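Local coordinates for protein glucokinase (Streptomyces griseus, PDB 3VGL) that probably phosphorylates D-glucose with ATP to give D-glucose 6-phosphate and ADP, as a zinc-containing glucokinase of the ROK family, at residues H217-A222 against G266-D271; K189-A194 against V230-E235. All blocks are in the same frame, centred on the assembly; numbering follows the deposited sequence.

Interaction 1 (H217-A222 against G266-D271). With ANP (phosphoaminophosphonic acid-adenylate ester), chain E.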
# COMPACT_ATOMS: atom_id res chain seq x y z
N HIS A 217 8.94 -29.30 -2.29
CA HIS A 217 9.66 -29.22 -3.58
C HIS A 217 10.45 -27.92 -3.66
O HIS A 217 11.58 -27.89 -4.12
CB HIS A 217 8.71 -29.26 -4.77
CG HIS A 217 7.83 -30.46 -4.84
ND1 HIS A 217 6.70 -30.50 -5.62
CD2 HIS A 217 7.91 -31.67 -4.22
CE1 HIS A 217 6.12 -31.68 -5.48
NE2 HIS A 217 6.83 -32.41 -4.64
N ILE A 218 9.82 -26.82 -3.23
CA ILE A 218 10.46 -25.51 -3.30
C ILE A 218 11.74 -25.48 -2.47
O ILE A 218 12.78 -24.98 -2.92
CB ILE A 218 9.49 -24.38 -2.84
CG1 ILE A 218 8.21 -24.40 -3.67
CG2 ILE A 218 10.16 -22.98 -2.92
CD1 ILE A 218 7.05 -23.59 -3.06
N SER A 219 11.68 -26.08 -1.29
CA SER A 219 12.83 -26.17 -0.39
C SER A 219 13.97 -26.98 -1.03
O SER A 219 15.10 -26.48 -1.14
CB SER A 219 12.43 -26.79 0.94
OG SER A 219 11.60 -25.88 1.67
N GLU A 220 13.66 -28.19 -1.47
CA GLU A 220 14.66 -29.05 -2.11
C GLU A 220 15.25 -28.39 -3.35
O GLU A 220 16.47 -28.39 -3.54
CB GLU A 220 14.08 -30.44 -2.43
CG GLU A 220 15.09 -31.46 -3.00
CD GLU A 220 16.44 -31.47 -2.27
OE1 GLU A 220 16.49 -31.27 -1.04
OE2 GLU A 220 17.48 -31.71 -2.94
N ALA A 221 14.39 -27.82 -4.20
CA ALA A 221 14.85 -27.12 -5.39
C ALA A 221 15.76 -25.94 -5.07
O ALA A 221 16.79 -25.75 -5.72
CB ALA A 221 13.67 -26.68 -6.26
N ALA A 222 15.41 -25.14 -4.06
CA ALA A 222 16.28 -24.04 -3.63
C ALA A 222 17.66 -24.52 -3.17
O ALA A 222 18.67 -23.89 -3.47
CB ALA A 222 15.58 -23.16 -2.55
N GLY A 266 15.83 -25.14 8.26
CA GLY A 266 16.97 -24.49 8.91
C GLY A 266 17.45 -23.26 8.16
O GLY A 266 16.64 -22.43 7.74
N GLU A 267 18.77 -23.15 7.98
CA GLU A 267 19.37 -21.94 7.39
C GLU A 267 18.92 -21.63 5.97
O GLU A 267 18.95 -20.47 5.56
CB GLU A 267 20.90 -21.99 7.48
CG GLU A 267 21.39 -21.76 8.91
CD GLU A 267 21.06 -20.37 9.44
OE1 GLU A 267 21.46 -19.37 8.80
OE2 GLU A 267 20.42 -20.29 10.50
N LEU A 268 18.43 -22.64 5.24
CA LEU A 268 17.90 -22.40 3.89
C LEU A 268 16.88 -21.25 3.90
O LEU A 268 16.93 -20.36 3.05
CB LEU A 268 17.29 -23.66 3.28
CG LEU A 268 16.72 -23.50 1.86
CD1 LEU A 268 17.81 -23.40 0.78
CD2 LEU A 268 15.75 -24.64 1.55
N VAL A 269 16.00 -21.30 4.89
CA VAL A 269 14.99 -20.25 5.09
C VAL A 269 15.40 -19.21 6.14
O VAL A 269 15.09 -18.03 5.99
CB VAL A 269 13.58 -20.87 5.36
CG1 VAL A 269 13.56 -21.68 6.65
CG2 VAL A 269 12.49 -19.81 5.35
N LEU A 270 16.12 -19.63 7.19
CA LEU A 270 16.47 -18.69 8.25
C LEU A 270 17.47 -17.61 7.81
O LEU A 270 17.38 -16.45 8.26
CB LEU A 270 16.98 -19.39 9.51
CG LEU A 270 16.00 -19.62 10.66
CD1 LEU A 270 15.59 -18.28 11.30
CD2 LEU A 270 14.75 -20.40 10.18
N ASP A 271 18.42 -17.96 6.94
CA ASP A 271 19.43 -16.99 6.52
C ASP A 271 18.81 -15.81 5.75
O ASP A 271 19.05 -14.66 6.13
CB ASP A 271 20.57 -17.68 5.75
CG ASP A 271 21.62 -16.69 5.25
OD1 ASP A 271 22.38 -16.13 6.07
OD2 ASP A 271 21.68 -16.47 4.02
PB ANP E . 0.20 -26.95 9.42
O1B ANP E . -0.03 -25.47 9.09
O2B ANP E . -0.94 -27.88 9.10
N3B ANP E . 0.54 -27.10 11.10
PA ANP E . 2.85 -26.88 8.21
O1A ANP E . 3.71 -28.02 7.64
O2A ANP E . 3.35 -26.08 9.38
O3A ANP E . 1.40 -27.51 8.52
O5' ANP E . 2.50 -25.83 7.05
C5' ANP E . 1.97 -26.25 5.79
C4' ANP E . 2.34 -25.24 4.72
O4' ANP E . 3.76 -25.01 4.74
C3' ANP E . 2.01 -25.78 3.35
O3' ANP E . 1.79 -24.65 2.50
C2' ANP E . 3.30 -26.47 2.98
O2' ANP E . 3.45 -26.58 1.57
C1' ANP E . 4.37 -25.59 3.59
N9 ANP E . 5.50 -26.39 4.10
C8 ANP E . 5.50 -27.28 5.11
N7 ANP E . 6.75 -27.81 5.28
C5 ANP E . 7.54 -27.22 4.37
C6 ANP E . 8.97 -27.31 3.96
N6 ANP E . 9.83 -28.14 4.60
N1 ANP E . 9.38 -26.50 2.96
C2 ANP E . 8.56 -25.65 2.29
N3 ANP E . 7.25 -25.53 2.61
C4 ANP E . 6.73 -26.28 3.60
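Leu268 meets helix 215-223 with both of its methyl groups. Leu268 CD2 lies against the backbone of Ser219, 3.3 Å from Ser219 O. Leu268 CD2 is also 4.0 Å from Ser219 CB. Leu268 CD1 reaches one turn further along and touches Ala222 CB at 4.0 Å. The contact is van der Waals packing of Leu268 on Ser219, mainly its backbone, and on the Ala222 methyl. The leucine reaches across because CG stands anti to the backbone N (chi1 -180°). Ser219 also serves the nucleotide. Ser219 OG donates a short hydrogen bond to ANP N1 of the adenine, 2.6 Å away. OG lies beside the backbone N, with chi1 -70°, which turns the hydroxyl to the base. Leu268 therefore packs against the residue that hydrogen-bonds the adenine N1. Just before the helix, Gly266 takes the N-cap position. Gly266 O accepts from both Val269 N and Leu270 N, which ties down the first turn. The preceding Glu265 touches Ser219 and hydrogen-bonds ANP, so the contact borders the nucleotide pocket of this actin-type ATPase fold. Helix 227-251 covers Ser219 and Ala222. Ile218 touches Leu184, Val185 and Ala188 of helix 181-194. The contact joins helix 215-223 to the start of helix 267-280, which follows strand 255-259 of the second five-stranded sheet.

Interaction 2 (K189-A194 against V230-E235); sequences KQRANA and VDSFRE
Arg191 carries this contact, reaching from helix 181-194 to Asp231, Ser232 and Glu235 on helix 227-251. The two short helical segments run roughly antiparallel, 142° between their directions, with axes 9.9 Å apart. The tight part is the salt bridge to Asp231. Arg191 NE donates to Asp231 OD2 at 2.8 Å, but the bond is bent, with an N-H...O angle of 140°. The oxygen lies close to the guanidinium plane, at its edge. Seen from the carboxylate, the donor comes from above the plane. The arginine chain is extended from CG to NE, which carries the guanidinium across the gap between the helices. On the way, Arg191 CD passes Ser232 OG at 3.7 Å. That hydroxyl is hydrogen-bonded to Val228 O, in its own helix.

The other half is looser. Arg191 NH2 lies 3.5 Å from Glu235 CG, and its salt bridge to Glu235 OE1 is long, at 3.6 Å. The Glu235 chain is bent at chi2 (72°), and its other oxygen, OE2, pairs with Arg238 and accepts from Trp239 NE1. Arg191 NH1 turns back to its own helix. It bonds to Tyr187 O and, weakly, to Gln190 OE1. The guanidinium is thus shared between two acids and its own helix, which would limit its rotation. Ser232 is buried, whereas Arg191, Asp231 and Glu235 are partly exposed, so the charged network forms the solvent side of the contact. Gln190 packs on Gln172 of the second subunit.

Deeper in, Ser232 rests on Tyr187 and Ala188, and Phe233 reaches Leu184. Helix 181-194 thus packs across helix 227-251, and the Phe233 side of the latter also packs on helix 215-223.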
# COMPACT_ATOMS: atom_id res chain seq x y z
N LYS A 189 4.63 -20.62 -7.51
CA LYS A 189 3.73 -20.86 -8.63
C LYS A 189 3.64 -19.66 -9.56
O LYS A 189 3.61 -19.83 -10.78
CB LYS A 189 2.35 -21.32 -8.17
CG LYS A 189 2.34 -22.72 -7.58
CD LYS A 189 0.95 -23.17 -7.15
CE LYS A 189 0.99 -24.63 -6.68
NZ LYS A 189 -0.35 -25.16 -6.30
N GLN A 190 3.60 -18.45 -8.99
CA GLN A 190 3.67 -17.21 -9.77
C GLN A 190 4.92 -17.19 -10.65
O GLN A 190 4.85 -16.89 -11.85
CB GLN A 190 3.69 -15.96 -8.87
CG GLN A 190 2.36 -15.54 -8.23
CD GLN A 190 2.47 -14.27 -7.34
OE1 GLN A 190 3.56 -13.87 -6.89
NE2 GLN A 190 1.32 -13.65 -7.07
N ARG A 191 6.06 -17.51 -10.05
CA ARG A 191 7.35 -17.38 -10.73
C ARG A 191 7.58 -18.50 -11.72
O ARG A 191 8.16 -18.27 -12.80
CB ARG A 191 8.49 -17.28 -9.71
CG ARG A 191 8.50 -15.92 -9.01
CD ARG A 191 9.14 -15.96 -7.62
NE ARG A 191 9.11 -14.63 -6.98
CZ ARG A 191 7.99 -14.03 -6.55
NH1 ARG A 191 6.81 -14.62 -6.67
NH2 ARG A 191 8.04 -12.82 -6.00
N ALA A 192 7.13 -19.71 -11.39
CA ALA A 192 7.26 -20.84 -12.32
C ALA A 192 6.34 -20.67 -13.52
O ALA A 192 6.69 -21.09 -14.64
CB ALA A 192 7.00 -22.16 -11.61
N ASN A 193 5.18 -20.06 -13.30
CA ASN A 193 4.28 -19.76 -14.40
C ASN A 193 4.84 -18.69 -15.34
O ASN A 193 4.71 -18.81 -16.56
CB ASN A 193 2.88 -19.36 -13.93
CG ASN A 193 1.96 -19.05 -15.08
OD1 ASN A 193 1.58 -19.94 -15.85
ND2 ASN A 193 1.61 -17.77 -15.25
N ALA A 194 5.47 -17.67 -14.78
CA ALA A 194 6.08 -16.59 -15.57
C ALA A 194 7.33 -17.05 -16.34
O ALA A 194 7.48 -16.74 -17.53
CB ALA A 194 6.40 -15.41 -14.69
N VAL A 230 14.76 -20.19 -5.26
CA VAL A 230 15.56 -19.24 -4.48
C VAL A 230 14.84 -17.89 -4.40
O VAL A 230 14.75 -17.28 -3.31
CB VAL A 230 17.00 -19.12 -5.07
CG1 VAL A 230 17.79 -17.98 -4.42
CG2 VAL A 230 17.73 -20.45 -4.89
N ASP A 231 14.30 -17.43 -5.53
CA ASP A 231 13.56 -16.16 -5.58
C ASP A 231 12.29 -16.16 -4.71
O ASP A 231 11.92 -15.13 -4.11
CB ASP A 231 13.18 -15.77 -7.01
CG ASP A 231 12.82 -14.30 -7.13
OD1 ASP A 231 13.61 -13.47 -6.63
OD2 ASP A 231 11.74 -13.97 -7.71
N SER A 232 11.63 -17.31 -4.64
CA SER A 232 10.42 -17.45 -3.82
C SER A 232 10.76 -17.32 -2.33
O SER A 232 10.01 -16.69 -1.55
CB SER A 232 9.72 -18.78 -4.09
OG SER A 232 9.43 -18.93 -5.47
N PHE A 233 11.86 -17.94 -1.92
CA PHE A 233 12.35 -17.77 -0.56
C PHE A 233 12.72 -16.33 -0.28
O PHE A 233 12.47 -15.84 0.83
CB PHE A 233 13.51 -18.73 -0.25
CG PHE A 233 13.04 -20.08 0.21
CD1 PHE A 233 13.10 -21.16 -0.64
CD2 PHE A 233 12.50 -20.26 1.49
CE1 PHE A 233 12.66 -22.43 -0.23
CE2 PHE A 233 12.05 -21.52 1.91
CZ PHE A 233 12.13 -22.61 1.03
N ARG A 234 13.30 -15.64 -1.28
CA ARG A 234 13.62 -14.20 -1.14
C ARG A 234 12.36 -13.38 -0.87
O ARG A 234 12.37 -12.50 0.01
CB ARG A 234 14.37 -13.66 -2.38
CG ARG A 234 14.68 -12.17 -2.29
CD ARG A 234 15.56 -11.67 -3.43
NE ARG A 234 16.53 -10.69 -2.94
CZ ARG A 234 17.75 -10.99 -2.47
NH1 ARG A 234 18.55 -10.03 -2.04
NH2 ARG A 234 18.18 -12.25 -2.44
N GLU A 235 11.29 -13.67 -1.60
CA GLU A 235 10.04 -12.93 -1.43
C GLU A 235 9.42 -13.25 -0.06
O GLU A 235 8.94 -12.33 0.63
CB GLU A 235 9.05 -13.23 -2.58
CG GLU A 235 7.73 -12.46 -2.52
CD GLU A 235 7.85 -10.99 -2.84
OE1 GLU A 235 8.90 -10.55 -3.35
OE2 GLU A 235 6.87 -10.25 -2.57

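How the interactions relate
Interactions 1 and 2 have centres 13 Å apart and meet through Phe233. Its CZ lies 3.4 Å from Ser219 OG, the atom that binds the adenine of ANP. Its CD1 is 3.7 Å from Ala222 CB, and its CE2 is 3.8 Å from Val269 CB. One ring therefore touches both segments of interaction 1. Helix 215-223 leads directly into helix 227-251, and the two contacts interleave along the chain. Interaction 1 takes part in the nucleotide pocket. Interaction 2, with the Ser232 side chain about 9 Å from ANP, joins helices 181-194 and 227-251, farther from the nucleotide.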